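Local coordinates for protein galactonate dehydratase (Zobellia galactanivorans, PDB 5OLC) that is a member of the enolase superfamily, pairing an alpha+beta capping domain of the mandelate racemase and muconate lactonizing type with a TIM-barrel-like domain, at residues D35-C40 against H304-W309; A60-S65 against S99-A104; D68-F73 against A104-I109; V84-M89 against G283-K288; E88-S93 against L258-K263. One frame throughout, in Å; residues are numbered along the deposited sequence.

Interaction 1: D35-C40 against H304-W309; sequences DTRKIC and HTWGTW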
# COMPACT_ATOMS: atom_id res chain seq x y z
N ASP A 35 -42.76 17.52 14.98
CA ASP A 35 -43.49 18.21 13.92
C ASP A 35 -44.22 17.23 12.96
O ASP A 35 -44.82 16.26 13.44
CB ASP A 35 -42.58 19.22 13.17
CG ASP A 35 -41.37 18.59 12.49
OD1 ASP A 35 -40.63 17.83 13.17
OD2 ASP A 35 -41.15 18.88 11.29
N THR A 36 -44.17 17.50 11.63
CA THR A 36 -44.78 16.67 10.57
C THR A 36 -43.84 15.53 10.11
O THR A 36 -42.62 15.67 10.16
CB THR A 36 -45.21 17.54 9.35
OG1 THR A 36 -44.10 18.27 8.83
CG2 THR A 36 -46.34 18.50 9.66
N ARG A 37 -44.46 14.40 9.70
CA ARG A 37 -43.82 13.23 9.09
C ARG A 37 -44.38 13.23 7.67
O ARG A 37 -45.58 12.99 7.49
CB ARG A 37 -44.20 11.89 9.78
CG ARG A 37 -43.84 11.73 11.26
CD ARG A 37 -42.37 11.41 11.52
NE ARG A 37 -42.02 10.00 11.33
CZ ARG A 37 -42.09 9.07 12.27
NH1 ARG A 37 -42.54 9.37 13.48
NH2 ARG A 37 -41.71 7.82 12.01
N LYS A 38 -43.55 13.58 6.68
CA LYS A 38 -43.95 13.61 5.27
C LYS A 38 -43.20 12.49 4.55
O LYS A 38 -41.97 12.54 4.42
CB LYS A 38 -43.62 14.98 4.65
CG LYS A 38 -44.85 15.81 4.28
CD LYS A 38 -44.47 17.23 3.83
CE LYS A 38 -44.45 18.24 4.96
NZ LYS A 38 -45.81 18.63 5.38
N ILE A 39 -43.93 11.44 4.14
CA ILE A 39 -43.33 10.33 3.40
C ILE A 39 -44.01 10.20 2.03
O ILE A 39 -45.19 10.52 1.90
CB ILE A 39 -43.23 8.96 4.20
CG1 ILE A 39 -44.35 8.01 3.88
CG2 ILE A 39 -43.07 9.12 5.73
CD1 ILE A 39 -43.88 6.95 3.24
N CYS A 40 -43.25 9.78 1.01
CA CYS A 40 -43.75 9.56 -0.34
C CYS A 40 -43.88 8.05 -0.56
O CYS A 40 -43.04 7.29 -0.09
CB CYS A 40 -42.83 10.20 -1.38
SG CYS A 40 -43.30 9.86 -3.10
N HIS A 304 -31.71 -0.74 7.15
CA HIS A 304 -32.28 0.40 7.85
C HIS A 304 -33.74 0.49 7.39
O HIS A 304 -34.00 0.36 6.18
CB HIS A 304 -31.50 1.68 7.52
CG HIS A 304 -32.03 2.91 8.19
ND1 HIS A 304 -32.74 3.89 7.48
CD2 HIS A 304 -31.93 3.30 9.49
CE1 HIS A 304 -33.05 4.82 8.37
NE2 HIS A 304 -32.60 4.51 9.59
N THR A 305 -34.69 0.63 8.35
CA THR A 305 -36.13 0.75 8.05
C THR A 305 -36.79 1.80 8.93
O THR A 305 -36.81 1.66 10.15
CB THR A 305 -36.91 -0.59 8.07
OG1 THR A 305 -36.09 -1.68 8.52
CG2 THR A 305 -37.51 -0.92 6.72
N TRP A 306 -37.33 2.87 8.29
CA TRP A 306 -37.99 3.97 8.99
C TRP A 306 -39.08 4.63 8.12
O TRP A 306 -39.01 5.82 7.79
CB TRP A 306 -36.94 5.00 9.48
CG TRP A 306 -37.34 5.78 10.70
CD1 TRP A 306 -37.48 5.30 11.97
CD2 TRP A 306 -37.56 7.20 10.78
NE1 TRP A 306 -37.80 6.32 12.84
CE2 TRP A 306 -37.86 7.50 12.13
CE3 TRP A 306 -37.56 8.25 9.84
CZ2 TRP A 306 -38.15 8.81 12.56
CZ3 TRP A 306 -37.84 9.54 10.27
CH2 TRP A 306 -38.13 9.81 11.62
N GLY A 307 -40.11 3.83 7.81
CA GLY A 307 -41.24 4.29 7.01
C GLY A 307 -42.55 3.61 7.36
O GLY A 307 -42.83 3.36 8.54
N THR A 308 -43.37 3.32 6.32
CA THR A 308 -44.66 2.64 6.50
C THR A 308 -44.43 1.13 6.40
O THR A 308 -43.29 0.69 6.32
CB THR A 308 -45.72 3.15 5.51
OG1 THR A 308 -45.46 2.62 4.21
CG2 THR A 308 -45.84 4.65 5.45
N TRP A 309 -45.51 0.33 6.38
CA TRP A 309 -45.35 -1.11 6.24
C TRP A 309 -44.94 -1.51 4.84
O TRP A 309 -44.50 -2.65 4.68
CB TRP A 309 -46.59 -1.88 6.72
CG TRP A 309 -46.86 -1.73 8.18
CD1 TRP A 309 -47.73 -0.84 8.75
CD2 TRP A 309 -46.27 -2.47 9.25
NE1 TRP A 309 -47.71 -0.99 10.12
CE2 TRP A 309 -46.82 -1.97 10.46
CE3 TRP A 309 -45.35 -3.53 9.32
CZ2 TRP A 309 -46.47 -2.49 11.71
CZ3 TRP A 309 -45.01 -4.04 10.56
CH2 TRP A 309 -45.57 -3.53 11.74
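Strand 36-46 meets the loop after strand 300-301 through side chains, the backbones coming nearest at Ile39 and Gly307, whose CA atoms lie 7.3 Å apart. Arg37 and Trp306 form the aromatic half of the contact. The guanidinium lies flat over one face of the indole, its plane turned only 8° from that of the ring, and Arg37 NH2 sits 3.7 Å from Trp306 CZ2. It is a cation-pi stack set off-centre, with Arg37 CZ 4.4 Å from the centroid of the six-membered ring. Bends at chi2 and chi3 fold the arginine over the indole, while a salt bridge from NH2 to Asp339 also holds it. Farther along the strand, Ile39 CD1 touches the methyl CG2 of Thr308 at 3.7 Å. Thr308 OG1 serves other partners: it bonds to Glu55 and caps the backbone N of Ile310. The arrangement is a domain interface of the enolase superfamily, where the capping domain's sheet meets a barrel loop leading into a helix, here 309-321.

Interaction 2: A60-S65 against S99-A104; sequences AAVIKS and SGVLQA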
# COMPACT_ATOMS: atom_id res chain seq x y z
N ALA A 60 -39.99 13.59 1.02
CA ALA A 60 -41.19 13.21 0.29
C ALA A 60 -41.40 13.92 -1.07
O ALA A 60 -41.28 13.28 -2.11
CB ALA A 60 -42.41 13.38 1.17
N ALA A 61 -41.67 15.23 -1.06
CA ALA A 61 -41.96 16.02 -2.25
C ALA A 61 -40.85 16.04 -3.32
O ALA A 61 -41.13 16.26 -4.51
CB ALA A 61 -42.34 17.42 -1.85
N VAL A 62 -39.59 15.79 -2.89
CA VAL A 62 -38.42 15.74 -3.78
C VAL A 62 -38.37 14.38 -4.44
O VAL A 62 -38.01 14.28 -5.62
CB VAL A 62 -37.09 16.06 -3.06
CG1 VAL A 62 -36.09 16.68 -4.04
CG2 VAL A 62 -37.31 16.99 -1.87
N ILE A 63 -38.74 13.32 -3.67
CA ILE A 63 -38.79 11.94 -4.16
C ILE A 63 -39.94 11.80 -5.18
O ILE A 63 -39.80 11.15 -6.21
CB ILE A 63 -38.86 10.92 -2.97
CG1 ILE A 63 -37.49 10.81 -2.25
CG2 ILE A 63 -39.35 9.52 -3.41
CD1 ILE A 63 -37.59 10.52 -0.83
N LYS A 64 -41.07 12.47 -4.87
CA LYS A 64 -42.28 12.46 -5.65
C LYS A 64 -42.03 13.03 -7.05
O LYS A 64 -42.61 12.55 -8.02
CB LYS A 64 -43.34 13.26 -4.91
CG LYS A 64 -44.77 12.89 -5.29
CD LYS A 64 -45.52 14.07 -5.87
CE LYS A 64 -45.67 13.97 -7.37
NZ LYS A 64 -46.25 15.22 -7.95
N SER A 65 -41.16 14.03 -7.16
CA SER A 65 -40.84 14.63 -8.45
C SER A 65 -39.89 13.72 -9.21
O SER A 65 -39.90 13.72 -10.45
CB SER A 65 -40.20 16.01 -8.25
OG SER A 65 -41.12 16.85 -7.58
N SER A 99 -26.21 9.16 -5.54
CA SER A 99 -26.71 9.12 -4.17
C SER A 99 -28.02 9.93 -4.06
O SER A 99 -28.53 10.47 -5.05
CB SER A 99 -25.66 9.65 -3.20
OG SER A 99 -24.89 8.61 -2.62
N GLY A 100 -28.55 9.94 -2.84
CA GLY A 100 -29.73 10.68 -2.43
C GLY A 100 -31.07 10.42 -3.08
O GLY A 100 -31.49 9.27 -3.24
N VAL A 101 -31.75 11.53 -3.39
CA VAL A 101 -33.11 11.71 -3.91
C VAL A 101 -33.44 10.82 -5.12
O VAL A 101 -34.36 10.02 -4.97
CB VAL A 101 -33.40 13.22 -4.17
CG1 VAL A 101 -34.62 13.43 -5.08
CG2 VAL A 101 -33.58 13.97 -2.86
N LEU A 102 -32.75 10.93 -6.29
CA LEU A 102 -33.10 10.06 -7.45
C LEU A 102 -32.94 8.55 -7.15
O LEU A 102 -33.65 7.76 -7.77
CB LEU A 102 -32.39 10.45 -8.75
CG LEU A 102 -32.93 11.68 -9.48
CD1 LEU A 102 -31.98 12.12 -10.56
CD2 LEU A 102 -34.29 11.45 -10.09
N GLN A 103 -32.10 8.17 -6.17
CA GLN A 103 -31.93 6.78 -5.75
C GLN A 103 -33.17 6.31 -4.99
O GLN A 103 -33.58 5.16 -5.17
CB GLN A 103 -30.63 6.54 -4.94
CG GLN A 103 -29.34 6.62 -5.75
CD GLN A 103 -29.44 6.04 -7.16
OE1 GLN A 103 -29.82 4.88 -7.37
NE2 GLN A 103 -29.14 6.86 -8.16
N ALA A 104 -33.77 7.21 -4.17
CA ALA A 104 -35.00 6.90 -3.42
C ALA A 104 -36.23 6.86 -4.37
O ALA A 104 -37.20 6.15 -4.07
CB ALA A 104 -35.20 7.88 -2.28
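Val62 and Val101 meet methyl to methyl, their side chains crossing at about a right angle. In both valines CG1 points opposite the backbone N (chi1 -151° in Val62, 163° in Val101), and these two branches face each other, Val62 CG1 lying 3.7 Å from Val101 CG1. The second methyl of Val101 closes in as well, with CG2 3.9 Å from Val62 CG1, so that the branched end of Val101 straddles the Val62 methyl. Val101 CG1 also reaches the helix backbone, 3.5 Å from Val62 O.

One residue on, Ile63 lays its longer branch along Ala104. With chi1 at -74°, CG1 is turned beside the backbone N, and both CG1 and CD1 rest against the single methyl of Ala104, at 3.7 Å and 3.8 Å from its CB. The small alanine lets the isoleucine branch lie close to helix 101-120. The CA atoms of Ile63 and Val101 are 5.7 Å apart, a close approach of the two backbones at the start of the second helix, where Gly100 occupies the N-cap position. Val101 also packs on Leu102 of a second subunit, and Ile63 touches Cys40 of the neighbouring sheet. This is apolar helix-helix packing within the capping domain of the enolase superfamily, whose helices lie against a three-stranded antiparallel sheet.

Interaction 3: D68-F73 against A104-I109; sequences DFFTPF and AAISAI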
# COMPACT_ATOMS: atom_id res chain seq x y z
N ASP A 68 -41.86 11.11 -10.96
CA ASP A 68 -42.40 11.83 -12.12
C ASP A 68 -41.38 11.96 -13.25
O ASP A 68 -41.77 12.02 -14.43
CB ASP A 68 -42.86 13.24 -11.71
CG ASP A 68 -44.05 13.35 -10.77
OD1 ASP A 68 -44.67 12.32 -10.45
OD2 ASP A 68 -44.37 14.49 -10.36
N PHE A 69 -40.07 12.02 -12.90
CA PHE A 69 -38.98 12.13 -13.88
C PHE A 69 -38.84 10.85 -14.69
O PHE A 69 -38.70 10.93 -15.91
CB PHE A 69 -37.65 12.54 -13.22
CG PHE A 69 -36.45 12.44 -14.14
CD1 PHE A 69 -36.21 13.42 -15.11
CD2 PHE A 69 -35.58 11.36 -14.07
CE1 PHE A 69 -35.12 13.31 -15.98
CE2 PHE A 69 -34.49 11.26 -14.93
CZ PHE A 69 -34.27 12.23 -15.88
N PHE A 70 -38.88 9.69 -14.01
CA PHE A 70 -38.76 8.36 -14.64
C PHE A 70 -40.04 7.85 -15.25
O PHE A 70 -39.97 6.95 -16.09
CB PHE A 70 -38.25 7.31 -13.64
CG PHE A 70 -36.92 7.64 -12.99
CD1 PHE A 70 -35.76 7.72 -13.76
CD2 PHE A 70 -36.83 7.84 -11.62
CE1 PHE A 70 -34.54 8.03 -13.16
CE2 PHE A 70 -35.61 8.14 -11.02
CZ PHE A 70 -34.48 8.23 -11.80
N THR A 71 -41.20 8.37 -14.79
CA THR A 71 -42.51 7.89 -15.22
C THR A 71 -42.60 7.87 -16.75
O THR A 71 -42.90 6.79 -17.23
CB THR A 71 -43.65 8.60 -14.49
OG1 THR A 71 -43.52 8.31 -13.10
CG2 THR A 71 -45.01 8.12 -14.93
N PRO A 72 -42.22 8.92 -17.53
CA PRO A 72 -42.31 8.80 -19.01
C PRO A 72 -41.62 7.58 -19.65
O PRO A 72 -42.21 7.01 -20.58
CB PRO A 72 -41.70 10.10 -19.53
CG PRO A 72 -41.96 11.07 -18.43
CD PRO A 72 -41.83 10.29 -17.15
N PHE A 73 -40.41 7.17 -19.15
CA PHE A 73 -39.63 6.03 -19.69
C PHE A 73 -39.95 4.67 -19.05
O PHE A 73 -39.19 3.70 -19.25
CB PHE A 73 -38.12 6.30 -19.64
CG PHE A 73 -37.66 7.69 -19.31
CD1 PHE A 73 -37.47 8.63 -20.32
CD2 PHE A 73 -37.37 8.05 -18.01
CE1 PHE A 73 -37.02 9.91 -20.02
CE2 PHE A 73 -36.91 9.34 -17.71
CZ PHE A 73 -36.75 10.26 -18.72
N ALA A 104 -33.77 7.21 -4.17
CA ALA A 104 -35.00 6.90 -3.42
C ALA A 104 -36.23 6.86 -4.37
O ALA A 104 -37.20 6.15 -4.07
CB ALA A 104 -35.20 7.88 -2.28
N ALA A 105 -36.17 7.57 -5.53
CA ALA A 105 -37.20 7.52 -6.57
C ALA A 105 -37.10 6.14 -7.24
O ALA A 105 -38.13 5.46 -7.36
CB ALA A 105 -36.98 8.61 -7.59
N ILE A 106 -35.84 5.70 -7.61
CA ILE A 106 -35.54 4.38 -8.21
C ILE A 106 -35.91 3.27 -7.24
O ILE A 106 -36.49 2.27 -7.67
CB ILE A 106 -34.08 4.23 -8.76
CG1 ILE A 106 -33.76 5.28 -9.85
CG2 ILE A 106 -33.88 2.83 -9.35
CD1 ILE A 106 -32.39 5.19 -10.53
N SER A 107 -35.62 3.44 -5.92
CA SER A 107 -35.96 2.48 -4.86
C SER A 107 -37.46 2.25 -4.77
O SER A 107 -37.91 1.10 -4.75
CB SER A 107 -35.46 2.95 -3.49
OG SER A 107 -34.06 3.09 -3.39
N ALA A 108 -38.25 3.36 -4.68
CA ALA A 108 -39.70 3.38 -4.59
C ALA A 108 -40.35 2.59 -5.71
O ALA A 108 -41.15 1.70 -5.41
CB ALA A 108 -40.19 4.82 -4.57
N ILE A 109 -39.97 2.86 -7.00
CA ILE A 109 -40.45 2.12 -8.18
C ILE A 109 -40.06 0.63 -8.05
O ILE A 109 -40.93 -0.22 -8.24
CB ILE A 109 -39.93 2.76 -9.51
CG1 ILE A 109 -40.57 4.15 -9.74
CG2 ILE A 109 -40.16 1.83 -10.72
CD1 ILE A 109 -39.70 5.14 -10.44
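The ring of Phe70 reaches across to helix 101-120 and meets three side chains there: Ala105 at the edge, Ile106 and Ile109 obliquely. Ala105 CB lies near the ring plane, 3.7 Å from Phe70 CE2. Ile106 crosses the phenylalanine at about a right angle; its CG1 is 3.6 Å from both CE2 and CZ of Phe70, and its CD1 follows at 3.9 Å from CZ. From the next turn Ile109 extends CD1 to within 4.1 Å of Phe70 CD2, and the same methyl reaches Phe70 CB. The three aliphatic groups therefore touch the ring side bearing CD2 and CE2, together with its far end at CZ. Phe70 owes this reach to chi1 of -57°, which sets CG opposite the carbonyl carbon. One face of the Phe70 ring is met near its rim by Phe69 CD2, while Ser93 of helix 82-93 also packs against Phe70. Ile109 in turn touches Ile44 of strand 36-46. With only carbon atoms meeting between the two segments, the contact is one of apolar burial and shape, and directional bonding has no share in fixing how the Phe70 ring sits against helix 101-120.

Interaction 4: V84-M89 against G283-K288; sequences VLWQEM and GLTEVK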
# COMPACT_ATOMS: atom_id res chain seq x y z
N VAL A 84 -34.59 -4.68 -16.15
CA VAL A 84 -34.53 -3.93 -17.41
C VAL A 84 -34.98 -2.48 -17.14
O VAL A 84 -34.44 -1.54 -17.72
CB VAL A 84 -35.35 -4.60 -18.54
CG1 VAL A 84 -35.02 -4.02 -19.92
CG2 VAL A 84 -35.15 -6.10 -18.54
N LEU A 85 -35.95 -2.32 -16.21
CA LEU A 85 -36.48 -1.01 -15.81
C LEU A 85 -35.47 -0.29 -14.93
O LEU A 85 -35.24 0.90 -15.16
CB LEU A 85 -37.85 -1.14 -15.09
CG LEU A 85 -38.93 -1.91 -15.85
CD1 LEU A 85 -40.10 -2.21 -14.96
CD2 LEU A 85 -39.39 -1.16 -17.08
N TRP A 86 -34.84 -1.02 -13.96
CA TRP A 86 -33.83 -0.49 -13.04
C TRP A 86 -32.66 0.06 -13.82
O TRP A 86 -32.25 1.18 -13.57
CB TRP A 86 -33.36 -1.57 -12.06
CG TRP A 86 -32.75 -1.04 -10.80
CD1 TRP A 86 -33.33 -0.98 -9.57
CD2 TRP A 86 -31.42 -0.52 -10.64
NE1 TRP A 86 -32.47 -0.42 -8.66
CE2 TRP A 86 -31.28 -0.14 -9.29
CE3 TRP A 86 -30.33 -0.34 -11.51
CZ2 TRP A 86 -30.10 0.41 -8.78
CZ3 TRP A 86 -29.18 0.25 -11.02
CH2 TRP A 86 -29.07 0.61 -9.67
N GLN A 87 -32.19 -0.69 -14.82
CA GLN A 87 -31.10 -0.24 -15.68
C GLN A 87 -31.48 0.95 -16.58
O GLN A 87 -30.60 1.76 -16.90
CB GLN A 87 -30.54 -1.42 -16.49
CG GLN A 87 -29.51 -2.24 -15.72
CD GLN A 87 -28.27 -1.45 -15.37
OE1 GLN A 87 -27.49 -1.03 -16.24
NE2 GLN A 87 -28.07 -1.20 -14.08
N GLU A 88 -32.76 1.07 -16.97
CA GLU A 88 -33.21 2.20 -17.78
C GLU A 88 -33.16 3.46 -16.90
O GLU A 88 -32.53 4.45 -17.29
CB GLU A 88 -34.63 1.96 -18.36
CG GLU A 88 -35.23 3.16 -19.08
CD GLU A 88 -34.73 3.56 -20.46
OE1 GLU A 88 -35.31 4.51 -21.03
OE2 GLU A 88 -33.79 2.92 -21.00
N MET A 89 -33.74 3.39 -15.69
CA MET A 89 -33.76 4.45 -14.68
C MET A 89 -32.35 4.85 -14.32
O MET A 89 -32.09 6.03 -14.19
CB MET A 89 -34.50 3.97 -13.43
CG MET A 89 -36.00 3.87 -13.60
SD MET A 89 -36.77 3.61 -11.99
CE MET A 89 -36.59 1.88 -11.80
N GLY A 283 -33.55 0.08 -3.88
CA GLY A 283 -34.64 -0.88 -3.79
C GLY A 283 -34.23 -2.28 -3.40
O GLY A 283 -33.14 -2.48 -2.87
N LEU A 284 -35.12 -3.25 -3.64
CA LEU A 284 -34.83 -4.64 -3.31
C LEU A 284 -33.77 -5.23 -4.22
O LEU A 284 -32.93 -6.00 -3.73
CB LEU A 284 -36.10 -5.50 -3.32
CG LEU A 284 -36.94 -5.41 -2.05
CD1 LEU A 284 -38.36 -5.82 -2.33
CD2 LEU A 284 -36.32 -6.21 -0.89
N THR A 285 -33.77 -4.83 -5.52
CA THR A 285 -32.80 -5.24 -6.52
C THR A 285 -31.42 -4.86 -6.07
O THR A 285 -30.57 -5.72 -6.07
CB THR A 285 -33.12 -4.62 -7.88
OG1 THR A 285 -34.44 -4.99 -8.26
CG2 THR A 285 -32.10 -4.99 -8.98
N GLU A 286 -31.19 -3.59 -5.67
CA GLU A 286 -29.84 -3.19 -5.27
C GLU A 286 -29.47 -3.65 -3.90
O GLU A 286 -28.35 -4.14 -3.79
CB GLU A 286 -29.54 -1.71 -5.44
CG GLU A 286 -28.08 -1.44 -5.78
CD GLU A 286 -27.67 -1.63 -7.23
OE1 GLU A 286 -28.36 -2.37 -7.96
OE2 GLU A 286 -26.65 -1.02 -7.63
N VAL A 287 -30.36 -3.58 -2.87
CA VAL A 287 -29.99 -4.10 -1.54
C VAL A 287 -29.62 -5.58 -1.63
O VAL A 287 -28.72 -6.00 -0.91
CB VAL A 287 -31.00 -3.79 -0.43
CG1 VAL A 287 -30.58 -4.45 0.89
CG2 VAL A 287 -31.11 -2.28 -0.24
N LYS A 288 -30.22 -6.34 -2.58
CA LYS A 288 -29.82 -7.74 -2.80
C LYS A 288 -28.39 -7.80 -3.37
O LYS A 288 -27.61 -8.65 -2.95
CB LYS A 288 -30.78 -8.48 -3.76
CG LYS A 288 -31.31 -9.82 -3.23
CD LYS A 288 -30.24 -10.89 -2.97
CE LYS A 288 -30.75 -12.29 -3.25
NZ LYS A 288 -29.84 -13.32 -2.70
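Aromatic-ring contacts make up this interface, all supplied by Trp86 of helix 82-93. The carboxylate of Glu286 lies over one face of the indole, toward its rim, the planes 15° apart. Glu286 OE1 is 3.4 Å from Trp86 CZ2, and OE2 comes to 3.6 Å of Trp86 CH2. A bend at chi2 (80°) folds the glutamate over the six-membered ring. This is van der Waals contact, not an attractive pi interaction. The apolar contact is with Thr285, whose CB is 4.0 Å from Trp86 CD1 and whose methyl CG2 lies over the same face as the carboxylate.

The polar atoms find their partners beyond the two segments. Trp86 NE1 bonds to Gly282 O, which would limit rotation of the indole, and Thr285 OG1 bonds to Asp110 and Trp114. A salt bridge from Glu286 OE2 to Lys259 probably holds the buried carboxylate and offsets its charge. The contact is helix-to-helix packing across the domain interface of an enolase-superfamily subunit, joining the capping domain to barrel helix 283-296.

Interaction 5: E88-S93 against L258-K263; sequences EMYRRS and LKYGFK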
# COMPACT_ATOMS: atom_id res chain seq x y z
N GLU A 88 -32.76 1.07 -16.97
CA GLU A 88 -33.21 2.20 -17.78
C GLU A 88 -33.16 3.46 -16.90
O GLU A 88 -32.53 4.45 -17.29
CB GLU A 88 -34.63 1.96 -18.36
CG GLU A 88 -35.23 3.16 -19.08
CD GLU A 88 -34.73 3.56 -20.46
OE1 GLU A 88 -35.31 4.51 -21.03
OE2 GLU A 88 -33.79 2.92 -21.00
N MET A 89 -33.74 3.39 -15.69
CA MET A 89 -33.76 4.45 -14.68
C MET A 89 -32.35 4.85 -14.32
O MET A 89 -32.09 6.03 -14.19
CB MET A 89 -34.50 3.97 -13.43
CG MET A 89 -36.00 3.87 -13.60
SD MET A 89 -36.77 3.61 -11.99
CE MET A 89 -36.59 1.88 -11.80
N TYR A 90 -31.43 3.88 -14.18
CA TYR A 90 -30.02 4.14 -13.88
C TYR A 90 -29.38 4.88 -15.03
O TYR A 90 -28.91 5.99 -14.81
CB TYR A 90 -29.24 2.85 -13.54
CG TYR A 90 -27.81 3.12 -13.12
CD1 TYR A 90 -27.51 3.52 -11.82
CD2 TYR A 90 -26.76 2.97 -14.01
CE1 TYR A 90 -26.20 3.78 -11.42
CE2 TYR A 90 -25.44 3.25 -13.63
CZ TYR A 90 -25.17 3.63 -12.33
OH TYR A 90 -23.86 3.87 -11.96
N ARG A 91 -29.42 4.34 -16.28
CA ARG A 91 -28.87 5.01 -17.47
C ARG A 91 -29.36 6.46 -17.59
O ARG A 91 -28.56 7.33 -17.93
CB ARG A 91 -29.18 4.21 -18.77
CG ARG A 91 -28.24 3.04 -19.05
CD ARG A 91 -26.93 3.44 -19.75
NE ARG A 91 -27.06 3.57 -21.21
CZ ARG A 91 -26.04 3.53 -22.07
NH1 ARG A 91 -24.80 3.33 -21.63
NH2 ARG A 91 -26.25 3.66 -23.37
N ARG A 92 -30.62 6.73 -17.21
CA ARG A 92 -31.21 8.06 -17.24
C ARG A 92 -30.70 8.98 -16.11
O ARG A 92 -30.42 10.15 -16.37
CB ARG A 92 -32.76 7.99 -17.21
CG ARG A 92 -33.44 7.25 -18.37
CD ARG A 92 -33.56 8.02 -19.68
NE ARG A 92 -34.07 7.15 -20.74
CZ ARG A 92 -34.56 7.55 -21.91
NH1 ARG A 92 -34.64 8.85 -22.19
NH2 ARG A 92 -35.00 6.67 -22.80
N SER A 93 -30.61 8.45 -14.87
CA SER A 93 -30.26 9.25 -13.68
C SER A 93 -28.77 9.36 -13.28
O SER A 93 -28.43 10.35 -12.64
CB SER A 93 -31.04 8.77 -12.46
OG SER A 93 -30.45 7.63 -11.86
N LEU A 258 -26.16 2.57 -3.51
CA LEU A 258 -25.72 1.66 -4.57
C LEU A 258 -24.63 0.66 -4.15
O LEU A 258 -24.04 0.77 -3.07
CB LEU A 258 -25.29 2.41 -5.86
CG LEU A 258 -26.29 3.37 -6.49
CD1 LEU A 258 -25.73 3.98 -7.77
CD2 LEU A 258 -27.62 2.68 -6.81
N LYS A 259 -24.39 -0.32 -5.03
CA LYS A 259 -23.36 -1.36 -4.88
C LYS A 259 -21.97 -0.69 -4.82
O LYS A 259 -21.12 -1.11 -4.03
CB LYS A 259 -23.45 -2.40 -6.03
CG LYS A 259 -23.34 -1.83 -7.48
CD LYS A 259 -23.30 -2.90 -8.56
CE LYS A 259 -24.62 -3.11 -9.25
NZ LYS A 259 -24.97 -1.96 -10.13
N TYR A 260 -21.79 0.39 -5.61
CA TYR A 260 -20.53 1.13 -5.71
C TYR A 260 -20.20 1.85 -4.43
O TYR A 260 -19.04 1.90 -4.03
CB TYR A 260 -20.57 2.09 -6.89
CG TYR A 260 -20.99 1.44 -8.18
CD1 TYR A 260 -20.08 0.75 -8.97
CD2 TYR A 260 -22.30 1.56 -8.65
CE1 TYR A 260 -20.46 0.19 -10.19
CE2 TYR A 260 -22.69 0.99 -9.85
CZ TYR A 260 -21.77 0.30 -10.62
OH TYR A 260 -22.13 -0.28 -11.81
N GLY A 261 -21.24 2.38 -3.78
CA GLY A 261 -21.12 3.08 -2.52
C GLY A 261 -20.75 2.12 -1.41
O GLY A 261 -19.85 2.40 -0.62
N PHE A 262 -21.42 0.95 -1.39
CA PHE A 262 -21.13 -0.06 -0.39
C PHE A 262 -19.81 -0.79 -0.60
O PHE A 262 -19.22 -1.20 0.39
CB PHE A 262 -22.28 -1.04 -0.25
CG PHE A 262 -23.21 -0.55 0.83
CD1 PHE A 262 -22.88 -0.70 2.18
CD2 PHE A 262 -24.38 0.13 0.51
CE1 PHE A 262 -23.72 -0.22 3.18
CE2 PHE A 262 -25.23 0.60 1.51
CZ PHE A 262 -24.90 0.42 2.84
N LYS A 263 -19.30 -0.87 -1.84
CA LYS A 263 -17.98 -1.45 -2.13
C LYS A 263 -16.91 -0.56 -1.50
O LYS A 263 -16.02 -1.07 -0.82
CB LYS A 263 -17.81 -1.61 -3.66
CG LYS A 263 -16.44 -1.35 -4.29
CD LYS A 263 -15.47 -2.51 -4.15
CE LYS A 263 -14.41 -2.51 -5.24
NZ LYS A 263 -13.46 -1.36 -5.23
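The Tyr90 ring receives Leu258 CD1 at its edge, near the ring plane, where that methyl lies 3.7 Å from Tyr90 CE1. Tyr260 comes to the outer end of the same ring: its CE2 is 3.8 Å from Tyr90 OH, and the approach is oblique to both rings. One face of the Tyr260 ring is covered near its rim by CG of Lys259.

With chi1 at -175°, Tyr90 CG lies anti to the backbone N and the phenol extends toward helix 258-267. Leu258 crosses it obliquely, and the two tyrosine side chains also cross at a slant. All three touching residues are buried, and Glu234 of the second subunit packs on both Tyr90 and Tyr260. Within helix 82-93, Arg92 grips Glu88 side-on in a salt bridge, NE and NH2 both bonding to OE1. Tyrosine and leucine packing thus joins a capping-domain helix to a barrel helix beside a subunit interface, within the two-domain architecture of the enolase superfamily.

In the fold
Interactions 2 and 3, centres 9 Å apart, lie within the capping domain, where helices 60-70 and 101-120 meet twice, and share Ala104. Interactions 4 and 5, centres 8 Å apart, both start from helix 82-93, share Glu88 and Met89, and are tied by the Lys259-Glu286 salt bridge. They carry the capping domain onto barrel helices 283-296 and 258-267. Interaction 1, about 23 Å from interaction 5 between centres, joins the domains through strand 36-46, and its loop along the chain encloses all the others. The capping domain is thus held to the barrel in two separate regions, interaction 1 and the pair 4 and 5; interactions 2, 3 and 5 reach the second subunit, and 4 and 5 the third.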